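Local coordinates for catalytic domain of the nuclear inclusion protein A (nia) (Tobacco etch virus, PDB 1LVM) that acts as a chymotrypsin-like cysteine protease of peptidase family C4, cleaving peptide substrates with defined sequence specificity, at residues G145-C159 and H175-S189. The protein carries 1 engineered substitution. Residues are numbered along the deposited sequence; the frame is centred on the assembly and turned at random.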
ATOM      1  N   GLY A 145       5.758   4.558  15.752  1.00 29.51           N
ATOM      2  CA  GLY A 145       6.291   4.358  14.407  1.00 37.61           C
ATOM      3  C   GLY A 145       5.454   3.433  13.537  1.00 27.33           C
ATOM      4  O   GLY A 145       5.874   3.101  12.419  1.00 30.53           O
ATOM      5  N   ILE A 146       4.275   2.991  14.013  1.00 22.14           N
ATOM      6  CA  ILE A 146       3.446   2.106  13.146  1.00 20.36           C
ATOM      7  C   ILE A 146       2.886   2.941  12.000  1.00 17.31           C
ATOM      8  O   ILE A 146       3.083   2.633  10.791  1.00 19.36           O
ATOM      9  CB  ILE A 146       2.307   1.472  13.937  1.00 27.44           C
ATOM     10  CG1 ILE A 146       2.918   0.592  15.026  1.00 36.83           C
ATOM     11  CG2 ILE A 146       1.329   0.729  13.002  1.00 20.19           C
ATOM     12  CD1 ILE A 146       3.864  -0.411  14.522  1.00 25.52           C
ATOM     13  N   PHE A 147       2.153   3.973  12.355  1.00 14.28           N
ATOM     14  CA  PHE A 147       1.671   4.900  11.360  1.00 17.48           C
ATOM     15  C   PHE A 147       2.677   6.063  11.335  1.00 20.30           C
ATOM     16  O   PHE A 147       3.258   6.425  12.384  1.00 22.08           O
ATOM     17  CB  PHE A 147       0.301   5.475  11.733  1.00 17.64           C
ATOM     18  CG  PHE A 147      -0.826   4.521  11.571  1.00 22.46           C
ATOM     19  CD1 PHE A 147      -1.367   4.276  10.306  1.00 18.80           C
ATOM     20  CD2 PHE A 147      -1.393   3.899  12.687  1.00 22.97           C
ATOM     21  CE1 PHE A 147      -2.475   3.429  10.150  1.00 22.12           C
ATOM     22  CE2 PHE A 147      -2.477   3.050  12.551  1.00 24.95           C
ATOM     23  CZ  PHE A 147      -3.029   2.816  11.271  1.00 17.76           C
ATOM     24  N   TRP A 148       2.899   6.610  10.137  1.00 18.09           N
ATOM     25  CA  TRP A 148       3.770   7.806   9.932  1.00 14.27           C
ATOM     26  C   TRP A 148       2.904   8.860   9.289  1.00 18.05           C
ATOM     27  O   TRP A 148       1.997   8.566   8.531  1.00 15.37           O
ATOM     28  CB  TRP A 148       4.980   7.516   9.048  1.00 13.86           C
ATOM     29  CG  TRP A 148       6.079   6.865   9.798  1.00 11.31           C
ATOM     30  CD1 TRP A 148       5.996   5.712  10.540  1.00 18.24           C
ATOM     31  CD2 TRP A 148       7.433   7.326   9.908  1.00 13.33           C
ATOM     32  NE1 TRP A 148       7.201   5.438  11.091  1.00 15.61           N
ATOM     33  CE2 TRP A 148       8.105   6.413  10.720  1.00 12.40           C
ATOM     34  CE3 TRP A 148       8.139   8.443   9.390  1.00 16.07           C
ATOM     35  CZ2 TRP A 148       9.444   6.556  11.045  1.00 13.27           C
ATOM     36  CZ3 TRP A 148       9.512   8.587   9.716  1.00 14.82           C
ATOM     37  CH2 TRP A 148      10.132   7.646  10.531  1.00 20.45           C
ATOM     38  N   LYS A 149       3.160  10.125   9.627  1.00 14.85           N
ATOM     39  CA  LYS A 149       2.406  11.237   9.074  1.00 13.73           C
ATOM     40  C   LYS A 149       2.950  11.672   7.722  1.00 13.68           C
ATOM     41  O   LYS A 149       4.165  11.659   7.485  1.00 16.44           O
ATOM     42  CB  LYS A 149       2.544  12.473  10.022  1.00 18.68           C
ATOM     43  CG  LYS A 149       2.089  12.270  11.520  1.00 31.60           C
ATOM     44  CD  LYS A 149       2.290  13.627  12.409  1.00 24.98           C
ATOM     45  CE  LYS A 149       2.000  13.524  13.936  1.00 87.94           C
ATOM     46  NZ  LYS A 149       2.409  14.795  14.742  1.00 33.92           N
ATOM     47  N   HIS A 150       2.047  12.125   6.858  1.00 17.95           N
ATOM     48  CA  HIS A 150       2.496  12.667   5.601  1.00 21.46           C
ATOM     49  C   HIS A 150       1.492  13.737   5.242  1.00 16.83           C
ATOM     50  O   HIS A 150       0.371  13.726   5.767  1.00 15.04           O
ATOM     51  CB  HIS A 150       2.670  11.565   4.502  1.00 17.39           C
ATOM     52  CG  HIS A 150       1.407  11.173   3.794  1.00 15.78           C
ATOM     53  ND1 HIS A 150       0.765   9.964   4.027  1.00 22.05           N
ATOM     54  CD2 HIS A 150       0.672  11.825   2.859  1.00 10.51           C
ATOM     55  CE1 HIS A 150      -0.319   9.896   3.261  1.00 13.03           C
ATOM     56  NE2 HIS A 150      -0.397  11.016   2.544  1.00 18.46           N
ATOM     57  N   TRP A 151       1.913  14.715   4.406  1.00 18.01           N
ATOM     58  CA  TRP A 151       1.015  15.790   4.011  1.00 14.62           C
ATOM     59  C   TRP A 151       0.722  15.843   2.508  1.00 20.41           C
ATOM     60  O   TRP A 151       0.647  16.907   1.899  1.00 23.75           O
ATOM     61  CB  TRP A 151       1.590  17.131   4.536  1.00 25.32           C
ATOM     62  CG  TRP A 151       1.550  17.190   6.030  1.00 25.84           C
ATOM     63  CD1 TRP A 151       0.558  17.723   6.792  1.00 46.57           C
ATOM     64  CD2 TRP A 151       2.526  16.652   6.969  1.00 26.98           C
ATOM     65  NE1 TRP A 151       0.843  17.556   8.135  1.00 34.64           N
ATOM     66  CE2 TRP A 151       2.041  16.914   8.270  1.00 31.69           C
ATOM     67  CE3 TRP A 151       3.735  15.988   6.833  1.00 27.64           C
ATOM     68  CZ2 TRP A 151       2.726  16.541   9.414  1.00 31.49           C
ATOM     69  CZ3 TRP A 151       4.426  15.609   7.991  1.00 26.06           C
ATOM     70  CH2 TRP A 151       3.916  15.890   9.256  1.00 23.45           C
ATOM     71  N   ILE A 152       0.561  14.675   1.896  1.00 18.05           N
ATOM     72  CA  ILE A 152       0.183  14.619   0.482  1.00 15.80           C
ATOM     73  C   ILE A 152      -1.315  14.458   0.310  1.00 23.63           C
ATOM     74  O   ILE A 152      -1.892  13.548   0.882  1.00 19.91           O
ATOM     75  CB  ILE A 152       0.906  13.454  -0.193  1.00 15.82           C
ATOM     76  CG1 ILE A 152       2.409  13.704  -0.032  1.00 15.70           C
ATOM     77  CG2 ILE A 152       0.432  13.307  -1.668  1.00 18.30           C
ATOM     78  CD1 ILE A 152       3.348  12.473  -0.324  1.00 13.76           C
ATOM     79  N   GLN A 153      -1.953  15.305  -0.506  1.00 16.97           N
ATOM     80  CA  GLN A 153      -3.406  15.205  -0.692  1.00 18.68           C
ATOM     81  C   GLN A 153      -3.738  13.861  -1.319  1.00 28.54           C
ATOM     82  O   GLN A 153      -3.171  13.496  -2.315  1.00 27.82           O
ATOM     83  CB  GLN A 153      -3.886  16.297  -1.627  1.00 29.58           C
ATOM     84  CG  GLN A 153      -4.465  17.464  -0.971  1.00 67.97           C
ATOM     85  CD  GLN A 153      -5.515  18.032  -1.857  1.00 93.94           C
ATOM     86  OE1 GLN A 153      -5.250  18.310  -3.022  1.00 41.92           O
ATOM     87  NE2 GLN A 153      -6.728  18.188  -1.334  1.00 72.70           N
ATOM     88  N   THR A 154      -4.633  13.108  -0.713  1.00 24.14           N
ATOM     89  CA  THR A 154      -4.960  11.813  -1.269  1.00 21.42           C
ATOM     90  C   THR A 154      -6.477  11.779  -1.395  1.00 34.88           C
ATOM     91  O   THR A 154      -7.173  12.362  -0.572  1.00 37.06           O
ATOM     92  CB  THR A 154      -4.561  10.701  -0.318  1.00 33.27           C
ATOM     93  OG1 THR A 154      -5.372  10.804   0.858  1.00 57.83           O
ATOM     94  CG2 THR A 154      -3.138  10.837   0.101  1.00 32.52           C
ATOM     95  N   LYS A 155      -6.990  11.098  -2.407  1.00 35.98           N
ATOM     96  CA  LYS A 155      -8.447  10.972  -2.598  1.00 28.56           C
ATOM     97  C   LYS A 155      -8.909   9.660  -2.015  1.00 40.60           C
ATOM     98  O   LYS A 155      -8.121   8.730  -1.843  1.00 25.09           O
ATOM     99  CB  LYS A 155      -8.807  10.946  -4.082  1.00 26.77           C
ATOM    100  CG  LYS A 155      -8.383  12.139  -4.860  1.00 35.89           C
ATOM    101  CD  LYS A 155      -8.615  11.922  -6.345  1.00 33.50           C
ATOM    102  CE  LYS A 155      -8.162  10.541  -6.830  1.00 75.72           C
ATOM    103  NZ  LYS A 155      -8.371  10.356  -8.305  1.00 93.94           N
ATOM    104  N   ASP A 156     -10.205   9.559  -1.755  1.00 28.89           N
ATOM    105  CA  ASP A 156     -10.742   8.326  -1.222  1.00 40.32           C
ATOM    106  C   ASP A 156     -10.455   7.202  -2.226  1.00 24.42           C
ATOM    107  O   ASP A 156     -10.584   7.384  -3.453  1.00 32.83           O
ATOM    108  CB  ASP A 156     -12.250   8.455  -1.013  1.00 51.54           C
ATOM    109  CG  ASP A 156     -12.684   7.920   0.336  1.00 93.94           C
ATOM    110  OD1 ASP A 156     -12.405   8.571   1.370  1.00 71.97           O
ATOM    111  OD2 ASP A 156     -13.286   6.831   0.358  1.00 56.41           O
ATOM    112  N   GLY A 157     -10.029   6.051  -1.706  1.00 19.82           N
ATOM    113  CA  GLY A 157      -9.746   4.946  -2.614  1.00 22.20           C
ATOM    114  C   GLY A 157      -8.273   4.739  -2.926  1.00 23.21           C
ATOM    115  O   GLY A 157      -7.986   3.791  -3.628  1.00 16.63           O
ATOM    116  N   GLN A 158      -7.366   5.575  -2.396  1.00 18.18           N
ATOM    117  CA  GLN A 158      -5.929   5.463  -2.662  1.00 16.87           C
ATOM    118  C   GLN A 158      -5.140   4.739  -1.587  1.00 16.44           C
ATOM    119  O   GLN A 158      -3.896   4.722  -1.618  1.00 18.69           O
ATOM    120  CB  GLN A 158      -5.315   6.842  -2.966  1.00 18.16           C
ATOM    121  CG  GLN A 158      -5.989   7.437  -4.223  1.00 24.97           C
ATOM    122  CD  GLN A 158      -5.302   8.677  -4.779  1.00 45.85           C
ATOM    123  OE1 GLN A 158      -5.203   9.709  -4.104  1.00 30.10           O
ATOM    124  NE2 GLN A 158      -4.825   8.583  -6.024  1.00 32.54           N
ATOM    125  N   CYS A 159      -5.847   4.105  -0.650  1.00 14.16           N
ATOM    126  CA  CYS A 159      -5.131   3.315   0.324  1.00 14.63           C
ATOM    127  C   CYS A 159      -4.301   2.300  -0.446  1.00 14.30           C
ATOM    128  O   CYS A 159      -4.748   1.861  -1.501  1.00 14.38           O
ATOM    129  CB  CYS A 159      -6.088   2.487   1.132  1.00 12.54           C
ATOM    130  SG  CYS A 159      -6.831   3.566   2.380  1.00 24.94           S
ATOM    131  N   HIS A 175      -0.149   4.063   1.854  1.00 13.87           N
ATOM    132  CA  HIS A 175      -1.140   4.989   2.414  1.00 12.64           C
ATOM    133  C   HIS A 175      -2.248   4.210   3.156  1.00 21.50           C
ATOM    134  O   HIS A 175      -2.744   3.210   2.649  1.00 14.15           O
ATOM    135  CB  HIS A 175      -1.780   5.813   1.318  1.00 14.83           C
ATOM    136  CG  HIS A 175      -2.812   6.774   1.847  1.00 13.20           C
ATOM    137  ND1 HIS A 175      -2.499   7.723   2.794  1.00 15.93           N
ATOM    138  CD2 HIS A 175      -4.145   6.854   1.649  1.00 16.31           C
ATOM    139  CE1 HIS A 175      -3.605   8.337   3.166  1.00 17.56           C
ATOM    140  NE2 HIS A 175      -4.617   7.829   2.490  1.00 15.21           N
ATOM    141  N   SER A 176      -2.677   4.700   4.322  1.00 14.29           N
ATOM    142  CA  SER A 176      -3.744   3.999   5.070  1.00 14.36           C
ATOM    143  C   SER A 176      -4.914   4.835   5.516  1.00 16.90           C
ATOM    144  O   SER A 176      -6.099   4.468   5.342  1.00 20.02           O
ATOM    145  CB  SER A 176      -3.200   3.357   6.375  1.00 16.31           C
ATOM    146  OG  SER A 176      -2.480   2.178   6.137  1.00 24.72           O
ATOM    147  N   ALA A 177      -4.623   6.021   6.039  1.00 15.84           N
ATOM    148  CA  ALA A 177      -5.776   6.701   6.667  1.00 13.81           C
ATOM    149  C   ALA A 177      -5.631   8.205   6.811  1.00 15.86           C
ATOM    150  O   ALA A 177      -4.585   8.754   6.542  1.00 17.75           O
ATOM    151  CB  ALA A 177      -5.956   6.070   8.108  1.00 13.56           C
ATOM    152  N   SER A 178      -6.714   8.844   7.241  1.00 15.53           N
ATOM    153  CA  SER A 178      -6.696  10.266   7.486  1.00 23.87           C
ATOM    154  C   SER A 178      -7.514  10.563   8.750  1.00 18.47           C
ATOM    155  O   SER A 178      -8.258   9.674   9.228  1.00 21.15           O
ATOM    156  CB  SER A 178      -7.291  10.996   6.281  1.00 28.36           C
ATOM    157  OG  SER A 178      -7.171  12.388   6.480  1.00 43.81           O
ATOM    158  N   ASN A 179      -7.348  11.777   9.305  1.00 27.37           N
ATOM    159  CA  ASN A 179      -8.194  12.204  10.446  1.00 23.82           C
ATOM    160  C   ASN A 179      -9.532  12.606   9.825  1.00 26.69           C
ATOM    161  O   ASN A 179      -9.658  12.699   8.597  1.00 29.36           O
ATOM    162  CB  ASN A 179      -7.611  13.363  11.243  1.00 26.00           C
ATOM    163  CG  ASN A 179      -7.255  14.589  10.392  1.00 29.57           C
ATOM    164  OD1 ASN A 179      -7.538  14.674   9.193  1.00 31.91           O
ATOM    165  ND2 ASN A 179      -6.646  15.567  11.045  1.00 35.84           N
ATOM    166  N   PHE A 180     -10.546  12.825  10.651  1.00 41.73           N
ATOM    167  CA  PHE A 180     -11.876  13.118  10.105  1.00 35.14           C
ATOM    168  C   PHE A 180     -12.026  14.316   9.169  1.00 93.94           C
ATOM    169  O   PHE A 180     -12.906  14.324   8.300  1.00 42.43           O
ATOM    170  CB  PHE A 180     -12.904  13.167  11.252  1.00 38.36           C
ATOM    171  CG  PHE A 180     -13.064  11.836  11.960  1.00 93.94           C
ATOM    172  CD1 PHE A 180     -12.904  10.634  11.258  1.00 67.48           C
ATOM    173  CD2 PHE A 180     -13.378  11.778  13.315  1.00 93.94           C
ATOM    174  CE1 PHE A 180     -13.052   9.405  11.896  1.00 66.89           C
ATOM    175  CE2 PHE A 180     -13.530  10.548  13.956  1.00 78.19           C
ATOM    176  CZ  PHE A 180     -13.365   9.363  13.242  1.00 70.12           C
ATOM    177  N   THR A 181     -11.141  15.292   9.314  1.00 35.91           N
ATOM    178  CA  THR A 181     -11.168  16.494   8.498  1.00 32.64           C
ATOM    179  C   THR A 181     -10.248  16.447   7.293  1.00 74.49           C
ATOM    180  O   THR A 181     -10.105  17.432   6.570  1.00 41.37           O
ATOM    181  CB  THR A 181     -10.784  17.703   9.355  1.00 88.85           C
ATOM    182  OG1 THR A 181      -9.591  17.397  10.093  1.00 37.85           O
ATOM    183  CG2 THR A 181     -11.908  18.031  10.334  1.00 47.17           C
ATOM    184  N   ASN A 182      -9.646  15.292   7.063  1.00 54.39           N
ATOM    185  CA  ASN A 182      -8.725  15.127   5.952  1.00 31.39           C
ATOM    186  C   ASN A 182      -7.650  16.192   5.982  1.00 29.78           C
ATOM    187  O   ASN A 182      -7.216  16.677   4.937  1.00 42.93           O
ATOM    188  CB  ASN A 182      -9.462  15.168   4.610  1.00 43.63           C
ATOM    189  CG  ASN A 182     -10.391  14.002   4.436  1.00 57.27           C
ATOM    190  OD1 ASN A 182     -11.567  14.062   4.807  1.00 46.70           O
ATOM    191  ND2 ASN A 182      -9.860  12.906   3.901  1.00 36.15           N
ATOM    192  N   THR A 183      -7.223  16.576   7.182  1.00 29.60           N
ATOM    193  CA  THR A 183      -6.156  17.567   7.291  1.00 24.44           C
ATOM    194  C   THR A 183      -4.787  16.918   7.650  1.00 30.68           C
ATOM    195  O   THR A 183      -3.719  17.546   7.487  1.00 41.16           O
ATOM    196  CB  THR A 183      -6.500  18.585   8.354  1.00 46.69           C
ATOM    197  OG1 THR A 183      -6.768  17.889   9.575  1.00 37.71           O
ATOM    198  CG2 THR A 183      -7.738  19.388   7.932  1.00 45.43           C
ATOM    199  N   ASN A 184      -4.796  15.703   8.209  1.00 29.84           N
ATOM    200  CA  ASN A 184      -3.496  15.021   8.511  1.00 27.10           C
ATOM    201  C   ASN A 184      -3.606  13.608   7.921  1.00 16.43           C
ATOM    202  O   ASN A 184      -4.579  12.966   8.207  1.00 18.60           O
ATOM    203  CB  ASN A 184      -3.283  14.849   9.993  1.00 33.75           C
ATOM    204  CG  ASN A 184      -3.060  16.139  10.663  1.00 73.05           C
ATOM    205  OD1 ASN A 184      -2.349  16.997  10.142  1.00 49.70           O
ATOM    206  ND2 ASN A 184      -3.661  16.307  11.816  1.00 42.67           N
ATOM    207  N   ASN A 185      -2.598  13.159   7.180  1.00 18.51           N
ATOM    208  CA  ASN A 185      -2.659  11.832   6.533  1.00 16.89           C
ATOM    209  C   ASN A 185      -1.656  10.903   7.191  1.00 13.29           C
ATOM    210  O   ASN A 185      -0.670  11.354   7.788  1.00 17.33           O
ATOM    211  CB  ASN A 185      -2.412  11.967   5.029  1.00 15.87           C
ATOM    212  CG  ASN A 185      -3.631  12.568   4.287  1.00 23.11           C
ATOM    213  OD1 ASN A 185      -3.507  13.146   3.202  1.00 29.11           O
ATOM    214  ND2 ASN A 185      -4.799  12.428   4.878  1.00 18.65           N
ATOM    215  N   TYR A 186      -1.927   9.609   7.108  1.00 15.17           N
ATOM    216  CA  TYR A 186      -1.087   8.629   7.745  1.00 13.43           C
ATOM    217  C   TYR A 186      -0.839   7.410   6.838  1.00 11.51           C
ATOM    218  O   TYR A 186      -1.761   6.922   6.200  1.00 15.92           O
ATOM    219  CB  TYR A 186      -1.773   8.118   9.026  1.00 13.30           C
ATOM    220  CG  TYR A 186      -1.940   9.232  10.119  1.00 15.48           C
ATOM    221  CD1 TYR A 186      -3.036  10.126  10.092  1.00 17.04           C
ATOM    222  CD2 TYR A 186      -1.006   9.372  11.119  1.00 21.61           C
ATOM    223  CE1 TYR A 186      -3.165  11.134  11.061  1.00 21.09           C
ATOM    224  CE2 TYR A 186      -1.126  10.401  12.106  1.00 24.61           C
ATOM    225  CZ  TYR A 186      -2.203  11.262  12.063  1.00 31.24           C
ATOM    226  OH  TYR A 186      -2.300  12.253  13.057  1.00 24.54           O
ATOM    227  N   PHE A 187       0.412   6.959   6.812  1.00 15.58           N
ATOM    228  CA  PHE A 187       0.685   5.740   6.063  1.00 15.09           C
ATOM    229  C   PHE A 187       1.207   4.699   7.052  1.00 13.46           C
ATOM    230  O   PHE A 187       1.711   5.006   8.142  1.00 14.34           O
ATOM    231  CB  PHE A 187       1.687   6.009   4.893  1.00 14.00           C
ATOM    232  CG  PHE A 187       3.122   6.305   5.289  1.00 13.17           C
ATOM    233  CD1 PHE A 187       4.036   5.309   5.509  1.00 14.30           C
ATOM    234  CD2 PHE A 187       3.578   7.665   5.340  1.00 14.43           C
ATOM    235  CE1 PHE A 187       5.397   5.630   5.767  1.00 12.74           C
ATOM    236  CE2 PHE A 187       4.894   7.992   5.584  1.00 15.61           C
ATOM    237  CZ  PHE A 187       5.827   6.977   5.800  1.00 13.80           C
ATOM    238  N   THR A 188       1.079   3.440   6.666  1.00 16.72           N
ATOM    239  CA  THR A 188       1.581   2.376   7.484  1.00 10.79           C
ATOM    240  C   THR A 188       2.995   2.134   7.013  1.00 13.50           C
ATOM    241  O   THR A 188       3.249   1.904   5.814  1.00 15.20           O
ATOM    242  CB  THR A 188       0.734   1.096   7.260  1.00 15.06           C
ATOM    243  OG1 THR A 188      -0.607   1.346   7.716  1.00 14.92           O
ATOM    244  CG2 THR A 188       1.337  -0.086   7.976  1.00 15.23           C
ATOM    245  N   SER A 189       3.932   2.242   7.946  1.00 13.03           N
ATOM    246  CA  SER A 189       5.317   2.038   7.660  1.00 12.74           C
ATOM    247  C   SER A 189       5.713   0.583   7.303  1.00 12.74           C
ATOM    248  O   SER A 189       5.111  -0.421   7.757  1.00 16.75           O
ATOM    249  CB  SER A 189       6.179   2.493   8.853  1.00 18.48           C
ATOM    250  OG  SER A 189       5.901   1.682  10.000  1.00 15.42           O
TER
HETATM  251  O   HOH W   1      -0.091  18.645  10.585  1.00 33.46           O
HETATM  252  O   HOH W   2      -6.082  14.313   1.606  1.00 25.95           O
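His150 and His175 meet rim to rim just behind the peptide-binding cleft of this protease, CE1 of His150 lying 3.1 Å from ND1 of His175 with the ring planes 72° apart. Each imidazole has its own aliphatic cover: Asn185 CB sits over one face of His150, 3.3 Å from its NE2, and Thr154 CG2 is centred over one face of His175, 4.1 Å from the ring centroid. With chi1 at 180°, CG of His175 lies opposite the backbone N, and the ring reaches toward Thr154, its NE2 bonding to a polar side chain of the bound product peptide. Behind this pair, Phe187 receives Trp148 CB over its ring face, CB to CZ 3.4 Å, while ND1 of His150 approaches the edge of the same ring. That nitrogen is buried without a polar partner. Ile117 and Leu163 close in around Phe187 from strands 116-123 and 162-165 of the same closed barrel.

The second shell is an antiparallel ladder tying strand 147-150 to strand 185-189 in the six-stranded barrel, one of the two barrels of the chymotrypsin-type fold. Trp148 and Phe187 form a hydrogen-bonded pair, Trp148 N to Phe187 O and Phe187 N to Trp148 O both 2.8 Å, and His150 N binds Asn185 O at 3.0 Å. On the opposite face of the ladder Tyr186 lies alongside Lys149. Strand 171-179 pairs with strand 185-189 through a classic beta bulge, in which Ser176 N and Ala177 N both bond to Tyr186 O. The Tyr186 hydroxyl bonds to an acidic side chain of the peptide, and Ala177, Ser178 and Asn179 extend the sheet onto it.

His150 NE2 makes just a weak bond to Ile152 O, so apolar cover and strand pairing probably do much to hold this ring, which packs its rim against that of peptide-binding His175.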